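Local coordinates for Serine/threonine-protein kinase Tel1 (Chaetomium thermophilum, PDB 6SKY) that probably acts as a DNA damage sensor, a serine/threonine kinase that uses ATP to switch on checkpoint signalling after genotoxic stress, at residues L1697-S1702 with L1780-P1785; S2116-S2121 with S2128-C2133; K2270-A2275 with F2292-V2297; Q2618-E2623 with V2651-S2656. All coordinates share one frame; numbering follows the deposited sequence.

Interaction 1: L1697-S1702 with L1780-P1785; sequences LRTIVS and LRVLPP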
loop_
_atom_site.group_PDB
_atom_site.type_symbol
_atom_site.label_atom_id
_atom_site.label_comp_id
_atom_site.label_asym_id
_atom_site.label_seq_id
_atom_site.Cartn_x
_atom_site.Cartn_y
_atom_site.Cartn_z
ATOM N N LEU A 1697 29.073 30.089 -60.008
ATOM C CA LEU A 1697 29.175 28.734 -60.530
ATOM C C LEU A 1697 30.063 28.678 -61.763
ATOM O O LEU A 1697 30.811 27.712 -61.944
ATOM C CB LEU A 1697 27.792 28.179 -60.842
ATOM C CG LEU A 1697 26.965 27.756 -59.634
ATOM C CD1 LEU A 1697 25.615 27.241 -60.076
ATOM C CD2 LEU A 1697 27.701 26.706 -58.842
ATOM N N ARG A 1698 30.003 29.696 -62.624
ATOM C CA ARG A 1698 30.880 29.711 -63.789
ATOM C C ARG A 1698 32.338 29.758 -63.363
ATOM O O ARG A 1698 33.160 28.971 -63.844
ATOM C CB ARG A 1698 30.541 30.888 -64.701
ATOM C CG ARG A 1698 29.539 30.548 -65.788
ATOM C CD ARG A 1698 29.342 31.678 -66.782
ATOM N NE ARG A 1698 28.119 32.432 -66.543
ATOM C CZ ARG A 1698 28.087 33.650 -66.023
ATOM N NH1 ARG A 1698 29.212 34.260 -65.691
ATOM N NH2 ARG A 1698 26.930 34.260 -65.837
ATOM N N THR A 1699 32.673 30.659 -62.436
ATOM C CA THR A 1699 34.046 30.727 -61.942
ATOM C C THR A 1699 34.497 29.391 -61.366
ATOM O O THR A 1699 35.564 28.878 -61.720
ATOM C CB THR A 1699 34.176 31.817 -60.888
ATOM O OG1 THR A 1699 33.817 33.076 -61.460
ATOM C CG2 THR A 1699 35.594 31.888 -60.387
ATOM N N ILE A 1700 33.689 28.810 -60.477
ATOM C CA ILE A 1700 34.085 27.579 -59.798
ATOM C C ILE A 1700 34.289 26.455 -60.800
ATOM O O ILE A 1700 35.330 25.790 -60.803
ATOM C CB ILE A 1700 33.047 27.191 -58.733
ATOM C CG1 ILE A 1700 33.107 28.151 -57.555
ATOM C CG2 ILE A 1700 33.274 25.780 -58.268
ATOM C CD1 ILE A 1700 31.966 27.987 -56.608
ATOM N N VAL A 1701 33.302 26.215 -61.663
ATOM C CA VAL A 1701 33.390 25.061 -62.549
ATOM C C VAL A 1701 34.501 25.249 -63.572
ATOM O O VAL A 1701 35.199 24.293 -63.923
ATOM C CB VAL A 1701 32.037 24.790 -63.223
ATOM C CG1 VAL A 1701 32.155 23.634 -64.187
ATOM C CG2 VAL A 1701 30.989 24.486 -62.178
ATOM N N SER A 1702 34.707 26.475 -64.053
ATOM C CA SER A 1702 35.780 26.691 -65.014
ATOM C C SER A 1702 37.141 26.472 -64.368
ATOM O O SER A 1702 38.000 25.782 -64.930
ATOM C CB SER A 1702 35.683 28.094 -65.605
ATOM O OG SER A 1702 36.294 29.040 -64.750
ATOM N N LEU A 1780 35.699 29.352 -51.858
ATOM C CA LEU A 1780 35.592 30.426 -50.885
ATOM C C LEU A 1780 35.892 31.783 -51.481
ATOM O O LEU A 1780 35.598 32.801 -50.851
ATOM C CB LEU A 1780 36.551 30.198 -49.717
ATOM C CG LEU A 1780 36.315 29.070 -48.724
ATOM C CD1 LEU A 1780 37.523 28.970 -47.843
ATOM C CD2 LEU A 1780 35.085 29.337 -47.900
ATOM N N ARG A 1781 36.489 31.821 -52.668
ATOM C CA ARG A 1781 36.870 33.090 -53.265
ATOM C C ARG A 1781 35.675 33.800 -53.878
ATOM O O ARG A 1781 35.648 35.033 -53.932
ATOM C CB ARG A 1781 37.945 32.850 -54.317
ATOM C CG ARG A 1781 38.610 34.091 -54.839
ATOM C CD ARG A 1781 39.215 33.789 -56.182
ATOM N NE ARG A 1781 39.929 32.521 -56.166
ATOM C CZ ARG A 1781 40.214 31.821 -57.255
ATOM N NH1 ARG A 1781 39.837 32.264 -58.442
ATOM N NH2 ARG A 1781 40.873 30.677 -57.155
ATOM N N VAL A 1782 34.678 33.046 -54.329
ATOM C CA VAL A 1782 33.525 33.602 -55.021
ATOM C C VAL A 1782 32.401 33.876 -54.034
ATOM O O VAL A 1782 31.296 34.256 -54.429
ATOM C CB VAL A 1782 33.051 32.648 -56.124
ATOM C CG1 VAL A 1782 34.207 32.248 -56.995
ATOM C CG2 VAL A 1782 32.429 31.434 -55.505
ATOM N N LEU A 1783 32.664 33.677 -52.757
ATOM C CA LEU A 1783 31.620 33.800 -51.750
ATOM C C LEU A 1783 31.317 35.227 -51.300
ATOM O O LEU A 1783 30.138 35.574 -51.212
ATOM C CB LEU A 1783 31.955 32.949 -50.527
ATOM C CG LEU A 1783 31.436 31.514 -50.560
ATOM C CD1 LEU A 1783 31.590 30.895 -49.202
ATOM C CD2 LEU A 1783 29.995 31.463 -50.999
ATOM N N PRO A 1784 32.301 36.070 -50.983
ATOM C CA PRO A 1784 31.999 37.341 -50.304
ATOM C C PRO A 1784 30.909 38.149 -50.994
ATOM O O PRO A 1784 30.059 38.736 -50.304
ATOM C CB PRO A 1784 33.346 38.072 -50.320
ATOM C CG PRO A 1784 34.327 36.995 -50.308
ATOM C CD PRO A 1784 33.756 35.897 -51.139
ATOM N N PRO A 1785 30.868 38.210 -52.339
ATOM C CA PRO A 1785 29.698 38.838 -52.978
ATOM C C PRO A 1785 28.374 38.252 -52.527
ATOM O O PRO A 1785 27.503 38.991 -52.058
ATOM C CB PRO A 1785 29.951 38.587 -54.465
ATOM C CG PRO A 1785 31.389 38.548 -54.580
ATOM C CD PRO A 1785 31.895 37.892 -53.348
#
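V1782 reaches across to T1699 and I1700 on one face of helix 1687-1706. Its CB bond points toward that helix, and the side chain forks from there. Branch CG1 goes to the threonine: it lies 3.7 Å from T1699 CG2 and 3.9 Å from T1699 CB, and the two side chains lie alongside, running in opposite senses. Branch CG2 goes to the isoleucine, 3.6 Å from I1700 CD1 and 3.9 Å from I1700 CG1. This methyl falls between the backbone N and the carbonyl carbon of V1782 (chi1 -51°). That rotation gives each branch its own partner. T1699 turns its methyl to the valine, while its OG1 is hydrogen-bonded to A1695 O one turn back in its own helix. V1782 also touches A1696. No hydrogen bond crosses between the segments; the contact is apolar. An alanine in place of V1782 would lack both methyls and would probably leave T1699 CG2 and I1700 CD1 without their partners. I1700 also meets L1675 and L1783 meets L1674, both of helix 1670-1684. V1782, at the turn between short helices 1778-1781 and 1783-1789, thus packs on helix 1687-1706 within the alpha-solenoid part of the protein.

Interaction 2: S2116-S2121 with S2128-C2133; sequences SKWMMS and SQILSC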
loop_
_atom_site.group_PDB
_atom_site.type_symbol
_atom_site.label_atom_id
_atom_site.label_comp_id
_atom_site.label_asym_id
_atom_site.label_seq_id
_atom_site.Cartn_x
_atom_site.Cartn_y
_atom_site.Cartn_z
ATOM N N SER A 2116 -9.736 6.131 -28.399
ATOM C CA SER A 2116 -9.456 5.434 -27.145
ATOM C C SER A 2116 -8.455 4.318 -27.360
ATOM O O SER A 2116 -7.597 4.055 -26.501
ATOM C CB SER A 2116 -10.737 4.862 -26.561
ATOM O OG SER A 2116 -11.131 3.725 -27.299
ATOM N N LYS A 2117 -8.584 3.620 -28.489
ATOM C CA LYS A 2117 -7.599 2.592 -28.826
ATOM C C LYS A 2117 -6.190 3.159 -28.811
ATOM O O LYS A 2117 -5.270 2.535 -28.277
ATOM C CB LYS A 2117 -7.888 1.971 -30.192
ATOM C CG LYS A 2117 -9.334 1.596 -30.437
ATOM C CD LYS A 2117 -9.792 0.434 -29.584
ATOM C CE LYS A 2117 -11.204 0.032 -29.969
ATOM N NZ LYS A 2117 -11.630 -1.235 -29.323
ATOM N N TRP A 2118 -5.995 4.345 -29.396
ATOM C CA TRP A 2118 -4.643 4.927 -29.295
ATOM C C TRP A 2118 -4.320 5.350 -27.862
ATOM O O TRP A 2118 -3.175 5.227 -27.420
ATOM C CB TRP A 2118 -4.427 6.104 -30.274
ATOM C CG TRP A 2118 -4.650 7.549 -29.786
ATOM C CD1 TRP A 2118 -5.649 8.374 -30.177
ATOM C CD2 TRP A 2118 -3.839 8.324 -28.883
ATOM N NE1 TRP A 2118 -5.541 9.587 -29.563
ATOM C CE2 TRP A 2118 -4.439 9.581 -28.760
ATOM C CE3 TRP A 2118 -2.687 8.065 -28.150
ATOM C CZ2 TRP A 2118 -3.930 10.572 -27.943
ATOM C CZ3 TRP A 2118 -2.188 9.054 -27.337
ATOM C CH2 TRP A 2118 -2.806 10.289 -27.242
ATOM N N MET A 2119 -5.324 5.830 -27.119
ATOM C CA MET A 2119 -5.078 6.516 -25.851
ATOM C C MET A 2119 -4.648 5.572 -24.748
ATOM O O MET A 2119 -3.978 5.999 -23.807
ATOM C CB MET A 2119 -6.327 7.252 -25.398
ATOM C CG MET A 2119 -6.596 8.519 -26.115
ATOM S SD MET A 2119 -8.191 9.188 -25.716
ATOM C CE MET A 2119 -8.061 10.739 -26.556
ATOM N N MET A 2120 -5.056 4.304 -24.821
ATOM C CA MET A 2120 -4.734 3.365 -23.744
ATOM C C MET A 2120 -3.247 3.317 -23.412
ATOM O O MET A 2120 -2.882 3.113 -22.253
ATOM C CB MET A 2120 -5.205 1.965 -24.102
ATOM C CG MET A 2120 -6.696 1.820 -24.149
ATOM S SD MET A 2120 -7.466 2.017 -22.545
ATOM C CE MET A 2120 -9.168 1.738 -22.996
ATOM N N SER A 2121 -2.375 3.499 -24.398
ATOM C CA SER A 2121 -0.938 3.393 -24.187
ATOM C C SER A 2121 -0.204 4.726 -24.198
ATOM O O SER A 2121 0.993 4.753 -23.897
ATOM C CB SER A 2121 -0.315 2.484 -25.249
ATOM O OG SER A 2121 -1.252 2.171 -26.262
ATOM N N SER A 2128 -5.033 12.877 -20.380
ATOM C CA SER A 2128 -5.885 13.508 -19.385
ATOM C C SER A 2128 -6.402 14.846 -19.879
ATOM O O SER A 2128 -7.577 15.171 -19.687
ATOM C CB SER A 2128 -5.131 13.677 -18.076
ATOM O OG SER A 2128 -4.191 14.714 -18.175
ATOM N N GLN A 2129 -5.545 15.629 -20.533
ATOM C CA GLN A 2129 -5.970 16.916 -21.070
ATOM C C GLN A 2129 -7.082 16.756 -22.099
ATOM O O GLN A 2129 -8.131 17.413 -22.011
ATOM C CB GLN A 2129 -4.766 17.614 -21.674
ATOM C CG GLN A 2129 -5.064 18.884 -22.379
ATOM C CD GLN A 2129 -3.814 19.559 -22.842
ATOM O OE1 GLN A 2129 -2.720 19.178 -22.458
ATOM N NE2 GLN A 2129 -3.961 20.562 -23.675
ATOM N N ILE A 2130 -6.875 15.881 -23.081
ATOM C CA ILE A 2130 -7.876 15.683 -24.121
ATOM C C ILE A 2130 -9.182 15.181 -23.529
ATOM O O ILE A 2130 -10.265 15.621 -23.922
ATOM C CB ILE A 2130 -7.337 14.727 -25.195
ATOM C CG1 ILE A 2130 -6.169 15.364 -25.924
ATOM C CG2 ILE A 2130 -8.403 14.384 -26.185
ATOM C CD1 ILE A 2130 -5.587 14.482 -26.966
ATOM N N LEU A 2131 -9.110 14.272 -22.562
ATOM C CA LEU A 2131 -10.329 13.673 -22.040
ATOM C C LEU A 2131 -11.115 14.650 -21.175
ATOM O O LEU A 2131 -12.352 14.662 -21.213
ATOM C CB LEU A 2131 -9.989 12.411 -21.267
ATOM C CG LEU A 2131 -9.615 11.208 -22.119
ATOM C CD1 LEU A 2131 -9.345 10.036 -21.234
ATOM C CD2 LEU A 2131 -10.709 10.883 -23.079
ATOM N N SER A 2132 -10.427 15.486 -20.398
ATOM C CA SER A 2132 -11.139 16.489 -19.617
ATOM C C SER A 2132 -11.818 17.509 -20.515
ATOM O O SER A 2132 -12.979 17.883 -20.281
ATOM C CB SER A 2132 -10.187 17.186 -18.662
ATOM O OG SER A 2132 -9.398 18.111 -19.358
ATOM N N CYS A 2133 -11.123 17.967 -21.557
ATOM C CA CYS A 2133 -11.764 18.896 -22.478
ATOM C C CYS A 2133 -12.945 18.252 -23.189
ATOM O O CYS A 2133 -13.945 18.918 -23.458
ATOM C CB CYS A 2133 -10.753 19.427 -23.480
ATOM S SG CYS A 2133 -9.677 20.689 -22.821
#
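M2119 reaches I2130 and L2131 in a helical hairpin of the FAT domain, whose family belongs to the TPR clan. Helices 2102-2119 and 2124-2143 follow each other through a short connection, and the chain reverses between them. The apolar contacts come first. The methionine chain is extended beyond CG, so its end carries straight to the second helix. Its CE is 3.7 Å from I2130 CG2, and its SD is 4.0 Å from L2131 CD2. M2119 meets I2130 at a slant and runs past L2131 in the opposite direction. I2171 and F2172 of helix 2154-2174 close over M2119 and L2131 respectively.

The aromatic contact is looser. I2130 CD1 comes to the edge of the W2118 ring, near its plane, 4.4 Å from W2118 CZ2. One face of this indole is covered from within its own helix by M2119 CG, 3.6 Å above the plane and toward the rim.

Polar bonds lie beside the contact and do not cross it. W2118 NE1 donates to A1642 O. Q2129 O takes two donors from the same face of its plane: C2133 N at 3.1 Å and S2132 OG at 3.0 Å.

Interaction 3: K2270-A2275 with F2292-V2297; sequences KYLEPA and FHQFAV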
loop_
_atom_site.group_PDB
_atom_site.type_symbol
_atom_site.label_atom_id
_atom_site.label_comp_id
_atom_site.label_asym_id
_atom_site.label_seq_id
_atom_site.Cartn_x
_atom_site.Cartn_y
_atom_site.Cartn_z
ATOM N N LYS A 2270 -24.861 -19.834 -7.650
ATOM C CA LYS A 2270 -25.572 -18.568 -7.709
ATOM C C LYS A 2270 -25.118 -17.647 -8.828
ATOM O O LYS A 2270 -25.899 -16.793 -9.247
ATOM C CB LYS A 2270 -25.421 -17.816 -6.389
ATOM C CG LYS A 2270 -26.028 -18.513 -5.216
ATOM C CD LYS A 2270 -25.611 -17.857 -3.928
ATOM C CE LYS A 2270 -26.088 -16.435 -3.870
ATOM N NZ LYS A 2270 -25.729 -15.801 -2.579
ATOM N N TYR A 2271 -23.899 -17.778 -9.309
ATOM C CA TYR A 2271 -23.397 -16.762 -10.221
ATOM C C TYR A 2271 -22.878 -17.312 -11.533
ATOM O O TYR A 2271 -23.023 -16.653 -12.556
ATOM C CB TYR A 2271 -22.299 -15.953 -9.543
ATOM C CG TYR A 2271 -22.766 -15.271 -8.296
ATOM C CD1 TYR A 2271 -23.809 -14.370 -8.336
ATOM C CD2 TYR A 2271 -22.175 -15.532 -7.080
ATOM C CE1 TYR A 2271 -24.248 -13.756 -7.208
ATOM C CE2 TYR A 2271 -22.607 -14.919 -5.948
ATOM C CZ TYR A 2271 -23.642 -14.032 -6.019
ATOM O OH TYR A 2271 -24.080 -13.410 -4.886
ATOM N N LEU A 2272 -22.273 -18.490 -11.537
ATOM C CA LEU A 2272 -21.637 -18.961 -12.756
ATOM C C LEU A 2272 -22.571 -19.787 -13.627
ATOM O O LEU A 2272 -22.625 -19.587 -14.846
ATOM C CB LEU A 2272 -20.385 -19.758 -12.409
ATOM C CG LEU A 2272 -19.312 -18.956 -11.681
ATOM C CD1 LEU A 2272 -18.118 -19.805 -11.445
ATOM C CD2 LEU A 2272 -18.919 -17.736 -12.466
ATOM N N GLU A 2273 -23.323 -20.693 -13.039
ATOM C CA GLU A 2273 -24.270 -21.467 -13.825
ATOM C C GLU A 2273 -25.461 -20.616 -14.251
ATOM O O GLU A 2273 -25.949 -20.773 -15.377
ATOM C CB GLU A 2273 -24.722 -22.695 -13.050
ATOM C CG GLU A 2273 -23.616 -23.688 -12.831
ATOM C CD GLU A 2273 -24.026 -24.816 -11.920
ATOM O OE1 GLU A 2273 -25.206 -24.853 -11.514
ATOM O OE2 GLU A 2273 -23.168 -25.666 -11.608
ATOM N N PRO A 2274 -25.969 -19.713 -13.404
ATOM C CA PRO A 2274 -26.908 -18.714 -13.924
ATOM C C PRO A 2274 -26.361 -17.906 -15.082
ATOM O O PRO A 2274 -27.123 -17.568 -15.985
ATOM C CB PRO A 2274 -27.180 -17.844 -12.699
ATOM C CG PRO A 2274 -27.096 -18.771 -11.605
ATOM C CD PRO A 2274 -25.993 -19.720 -11.933
ATOM N N ALA A 2275 -25.069 -17.591 -15.101
ATOM C CA ALA A 2275 -24.522 -16.824 -16.214
ATOM C C ALA A 2275 -24.517 -17.644 -17.495
ATOM O O ALA A 2275 -24.936 -17.164 -18.558
ATOM C CB ALA A 2275 -23.118 -16.339 -15.877
ATOM N N PHE A 2292 -17.307 -18.081 -20.431
ATOM C CA PHE A 2292 -16.667 -19.391 -20.491
ATOM C C PHE A 2292 -15.285 -19.366 -19.867
ATOM O O PHE A 2292 -14.898 -20.314 -19.181
ATOM C CB PHE A 2292 -16.577 -19.862 -21.934
ATOM C CG PHE A 2292 -17.887 -20.213 -22.539
ATOM C CD1 PHE A 2292 -18.832 -20.883 -21.816
ATOM C CD2 PHE A 2292 -18.168 -19.878 -23.843
ATOM C CE1 PHE A 2292 -20.032 -21.206 -22.374
ATOM C CE2 PHE A 2292 -19.366 -20.200 -24.398
ATOM C CZ PHE A 2292 -20.297 -20.866 -23.665
ATOM N N HIS A 2293 -14.521 -18.301 -20.088
ATOM C CA HIS A 2293 -13.223 -18.208 -19.439
ATOM C C HIS A 2293 -13.368 -18.099 -17.931
ATOM O O HIS A 2293 -12.603 -18.716 -17.184
ATOM C CB HIS A 2293 -12.450 -17.019 -19.982
ATOM C CG HIS A 2293 -11.095 -16.864 -19.383
ATOM N ND1 HIS A 2293 -10.038 -17.677 -19.720
ATOM C CD2 HIS A 2293 -10.624 -15.997 -18.459
ATOM C CE1 HIS A 2293 -8.970 -17.313 -19.034
ATOM N NE2 HIS A 2293 -9.301 -16.299 -18.259
ATOM N N GLN A 2294 -14.338 -17.314 -17.464
ATOM C CA GLN A 2294 -14.638 -17.236 -16.042
ATOM C C GLN A 2294 -14.863 -18.616 -15.448
ATOM O O GLN A 2294 -14.250 -18.989 -14.442
ATOM C CB GLN A 2294 -15.879 -16.373 -15.848
ATOM C CG GLN A 2294 -16.089 -15.862 -14.463
ATOM C CD GLN A 2294 -15.055 -14.864 -14.093
ATOM O OE1 GLN A 2294 -14.853 -13.876 -14.794
ATOM N NE2 GLN A 2294 -14.364 -15.115 -12.997
ATOM N N PHE A 2295 -15.749 -19.389 -16.066
ATOM C CA PHE A 2295 -16.099 -20.685 -15.506
ATOM C C PHE A 2295 -14.930 -21.660 -15.570
ATOM O O PHE A 2295 -14.713 -22.436 -14.634
ATOM C CB PHE A 2295 -17.311 -21.243 -16.232
ATOM C CG PHE A 2295 -18.066 -22.244 -15.443
ATOM C CD1 PHE A 2295 -17.829 -22.402 -14.104
ATOM C CD2 PHE A 2295 -19.001 -23.041 -16.039
ATOM C CE1 PHE A 2295 -18.519 -23.329 -13.378
ATOM C CE2 PHE A 2295 -19.689 -23.966 -15.316
ATOM C CZ PHE A 2295 -19.449 -24.110 -13.988
ATOM N N ALA A 2296 -14.164 -21.641 -16.660
ATOM C CA ALA A 2296 -13.024 -22.544 -16.776
ATOM C C ALA A 2296 -11.957 -22.235 -15.740
ATOM O O ALA A 2296 -11.403 -23.147 -15.124
ATOM C CB ALA A 2296 -12.437 -22.464 -18.175
ATOM N N VAL A 2297 -11.651 -20.958 -15.534
ATOM C CA VAL A 2297 -10.655 -20.591 -14.537
ATOM C C VAL A 2297 -11.136 -20.941 -13.135
ATOM O O VAL A 2297 -10.350 -21.393 -12.297
ATOM C CB VAL A 2297 -10.308 -19.103 -14.672
ATOM C CG1 VAL A 2297 -9.475 -18.650 -13.515
ATOM C CG2 VAL A 2297 -9.561 -18.882 -15.952
#
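The F2295 ring meets L2272 and E2273, both approaching obliquely. L2272 CD1 is 3.7 Å from F2295 CD1, and L2272 CB is 4.0 Å from the same ring atom. Further round the ring, E2273 CG lies 4.3 Å from F2295 CZ. The ring swings out to this side because its CG is anti to the backbone N (chi1 -157°). Two other rings are covered from within their own segments. K2270 CB sits 3.9 Å above the centre of the Y2271 ring, and V2297 CG2 covers one face of H2293 toward the rim. H2293 also stacks with H2391.

The contact joins two consecutive helices of the helical FAT domain, 2264-2279 and 2286-2303. The axes of the two short segments come within 10.2 Å, with 135° between their directions. The first helix has a wider pi-type turn at 2270-2272 and a kink where the N of P2274 makes no bond to the turn before. F2295 also touches L2276 and Q2268 of that helix, and N2380 of helix 2348-2387. An alanine at F2295 would lack the ring and would probably open a gap beside L2272 CD1 and E2273 CG. E2273 OE2 is hydrogen-bonded to Q2268 NE2, so its carboxylate is held on its own helix. L2272 CD2 turns to the other partner, 3.9 Å from Q2294 CG, where the two side chains cross at about a right angle.

Interaction 4: Q2618-E2623 with V2651-S2656; sequences QDAIME and VLPLTS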
loop_
_atom_site.group_PDB
_atom_site.type_symbol
_atom_site.label_atom_id
_atom_site.label_comp_id
_atom_site.label_asym_id
_atom_site.label_seq_id
_atom_site.Cartn_x
_atom_site.Cartn_y
_atom_site.Cartn_z
ATOM N N GLN A 2618 17.378 -27.142 -28.124
ATOM C CA GLN A 2618 17.449 -26.379 -26.885
ATOM C C GLN A 2618 17.323 -24.888 -27.155
ATOM O O GLN A 2618 16.538 -24.188 -26.506
ATOM C CB GLN A 2618 18.761 -26.676 -26.167
ATOM C CG GLN A 2618 18.945 -28.118 -25.777
ATOM C CD GLN A 2618 17.926 -28.571 -24.768
ATOM O OE1 GLN A 2618 17.068 -29.394 -25.064
ATOM N NE2 GLN A 2618 18.012 -28.032 -23.566
ATOM N N ASP A 2619 18.097 -24.387 -28.118
ATOM C CA ASP A 2619 18.068 -22.970 -28.447
ATOM C C ASP A 2619 16.705 -22.544 -28.962
ATOM O O ASP A 2619 16.231 -21.455 -28.633
ATOM C CB ASP A 2619 19.144 -22.650 -29.475
ATOM C CG ASP A 2619 20.542 -22.745 -28.907
ATOM O OD1 ASP A 2619 20.699 -23.277 -27.794
ATOM O OD2 ASP A 2619 21.488 -22.281 -29.573
ATOM N N ALA A 2620 16.052 -23.390 -29.758
ATOM C CA ALA A 2620 14.752 -23.032 -30.314
ATOM C C ALA A 2620 13.668 -23.025 -29.247
ATOM O O ALA A 2620 12.834 -22.112 -29.201
ATOM C CB ALA A 2620 14.387 -23.995 -31.434
ATOM N N ILE A 2621 13.667 -24.033 -28.375
ATOM C CA ILE A 2621 12.723 -24.065 -27.266
ATOM C C ILE A 2621 12.897 -22.845 -26.377
ATOM O O ILE A 2621 11.918 -22.205 -25.975
ATOM C CB ILE A 2621 12.897 -25.368 -26.470
ATOM C CG1 ILE A 2621 12.421 -26.563 -27.276
ATOM C CG2 ILE A 2621 12.130 -25.301 -25.202
ATOM C CD1 ILE A 2621 10.956 -26.601 -27.443
ATOM N N MET A 2622 14.136 -22.494 -26.052
ATOM C CA MET A 2622 14.328 -21.366 -25.156
ATOM C C MET A 2622 14.023 -20.041 -25.833
ATOM O O MET A 2622 13.535 -19.120 -25.177
ATOM C CB MET A 2622 15.737 -21.373 -24.590
ATOM C CG MET A 2622 15.947 -22.449 -23.556
ATOM S SD MET A 2622 14.497 -22.695 -22.514
ATOM C CE MET A 2622 14.496 -21.197 -21.547
ATOM N N GLU A 2623 14.283 -19.917 -27.131
ATOM C CA GLU A 2623 13.861 -18.717 -27.839
ATOM C C GLU A 2623 12.349 -18.565 -27.794
ATOM O O GLU A 2623 11.834 -17.458 -27.605
ATOM C CB GLU A 2623 14.370 -18.765 -29.276
ATOM C CG GLU A 2623 13.957 -17.591 -30.132
ATOM C CD GLU A 2623 14.506 -16.282 -29.628
ATOM O OE1 GLU A 2623 15.663 -16.257 -29.181
ATOM O OE2 GLU A 2623 13.780 -15.274 -29.667
ATOM N N VAL A 2651 15.360 -19.832 -34.966
ATOM C CA VAL A 2651 16.156 -21.045 -35.051
ATOM C C VAL A 2651 15.279 -22.128 -35.648
ATOM O O VAL A 2651 14.123 -22.287 -35.249
ATOM C CB VAL A 2651 16.696 -21.477 -33.677
ATOM C CG1 VAL A 2651 17.789 -22.483 -33.843
ATOM C CG2 VAL A 2651 17.196 -20.289 -32.914
ATOM N N LEU A 2652 15.821 -22.873 -36.603
ATOM C CA LEU A 2652 15.078 -23.937 -37.268
ATOM C C LEU A 2652 15.942 -25.183 -37.275
ATOM O O LEU A 2652 16.859 -25.297 -38.104
ATOM C CB LEU A 2652 14.704 -23.527 -38.683
ATOM C CG LEU A 2652 13.943 -24.534 -39.523
ATOM C CD1 LEU A 2652 12.571 -24.700 -38.961
ATOM C CD2 LEU A 2652 13.873 -24.037 -40.919
ATOM N N PRO A 2653 15.710 -26.125 -36.364
ATOM C CA PRO A 2653 16.484 -27.370 -36.377
ATOM C C PRO A 2653 15.993 -28.280 -37.490
ATOM O O PRO A 2653 14.799 -28.559 -37.592
ATOM C CB PRO A 2653 16.205 -27.976 -34.999
ATOM C CG PRO A 2653 15.556 -26.902 -34.222
ATOM C CD PRO A 2653 14.840 -26.053 -35.187
ATOM N N LEU A 2654 16.914 -28.734 -38.336
ATOM C CA LEU A 2654 16.544 -29.628 -39.424
ATOM C C LEU A 2654 16.648 -31.079 -38.984
ATOM O O LEU A 2654 15.686 -31.841 -39.086
ATOM C CB LEU A 2654 17.429 -29.372 -40.644
ATOM C CG LEU A 2654 17.124 -28.113 -41.441
ATOM C CD1 LEU A 2654 18.147 -27.938 -42.520
ATOM C CD2 LEU A 2654 15.748 -28.204 -42.032
ATOM N N THR A 2655 17.815 -31.471 -38.495
ATOM C CA THR A 2655 18.025 -32.805 -37.963
ATOM C C THR A 2655 18.650 -32.680 -36.586
ATOM O O THR A 2655 18.777 -31.570 -36.068
ATOM C CB THR A 2655 18.910 -33.621 -38.900
ATOM O OG1 THR A 2655 20.025 -32.826 -39.310
ATOM C CG2 THR A 2655 18.134 -34.032 -40.128
ATOM N N SER A 2656 19.047 -33.790 -35.978
ATOM C CA SER A 2656 19.722 -33.724 -34.689
ATOM C C SER A 2656 21.152 -33.245 -34.805
ATOM O O SER A 2656 21.884 -33.275 -33.814
ATOM C CB SER A 2656 19.696 -35.089 -34.001
ATOM O OG SER A 2656 18.421 -35.362 -33.453
#
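A2620 faces V2651 and P2653 where helix 2616-2632 lies against strand 2651-2655, an outermost strand of the antiparallel sheet in the kinase domain. The helix is placed much as the C helix is in the N-lobe of protein kinases. Along the helix, D2619 comes first; its OD1 has a long, weak ion pair with R2856. Next is A2620, the residue that makes the contact. Its CB bond points toward the strand and puts CB 4.1 Å from V2651 CB and 4.2 Å from P2653 CG. This single methyl lets the backbones come close, with the CA atoms of A2620 and V2651 5.3 Å apart. E2623 closes the segment, and its side chain touches T2648 and Y2649. Within the sheet, backbone hydrogen bonds between L2652 and L2660 join this strand to strand 2658-2662. The V2651 side chain is about 7 Å from the bound ATP analogue and about 8 Å from the side chain of D2779, a magnesium ligand, so the contact is near the active site without lining it. V2651 holds CG1 anti to its backbone N (chi1 -165°), and it is CB that comes nearest the alanine methyl. A2620 CB also lies 4.2 Å from V2651 O.

How the interactions relate
The four contacts come in series along the chain, each closing before the next opens, and none touches another. Interaction 1 lies far out in the helical region, its centre about 84 Å from that of interaction 3, on the opposite side of the chain's centre. Interactions 2 and 3 share the FAT domain; their centres are about 33 Å apart, and each joins two consecutive helices. Interaction 4 is in the kinase domain, about 43 Å from interaction 2 and 40 Å from interaction 3 between centres. It alone joins a helix to a strand and lies near the nucleotide. S2121 of interaction 2 is hydrogen-bonded to R2640 of the kinase range, linking the helical region to that domain.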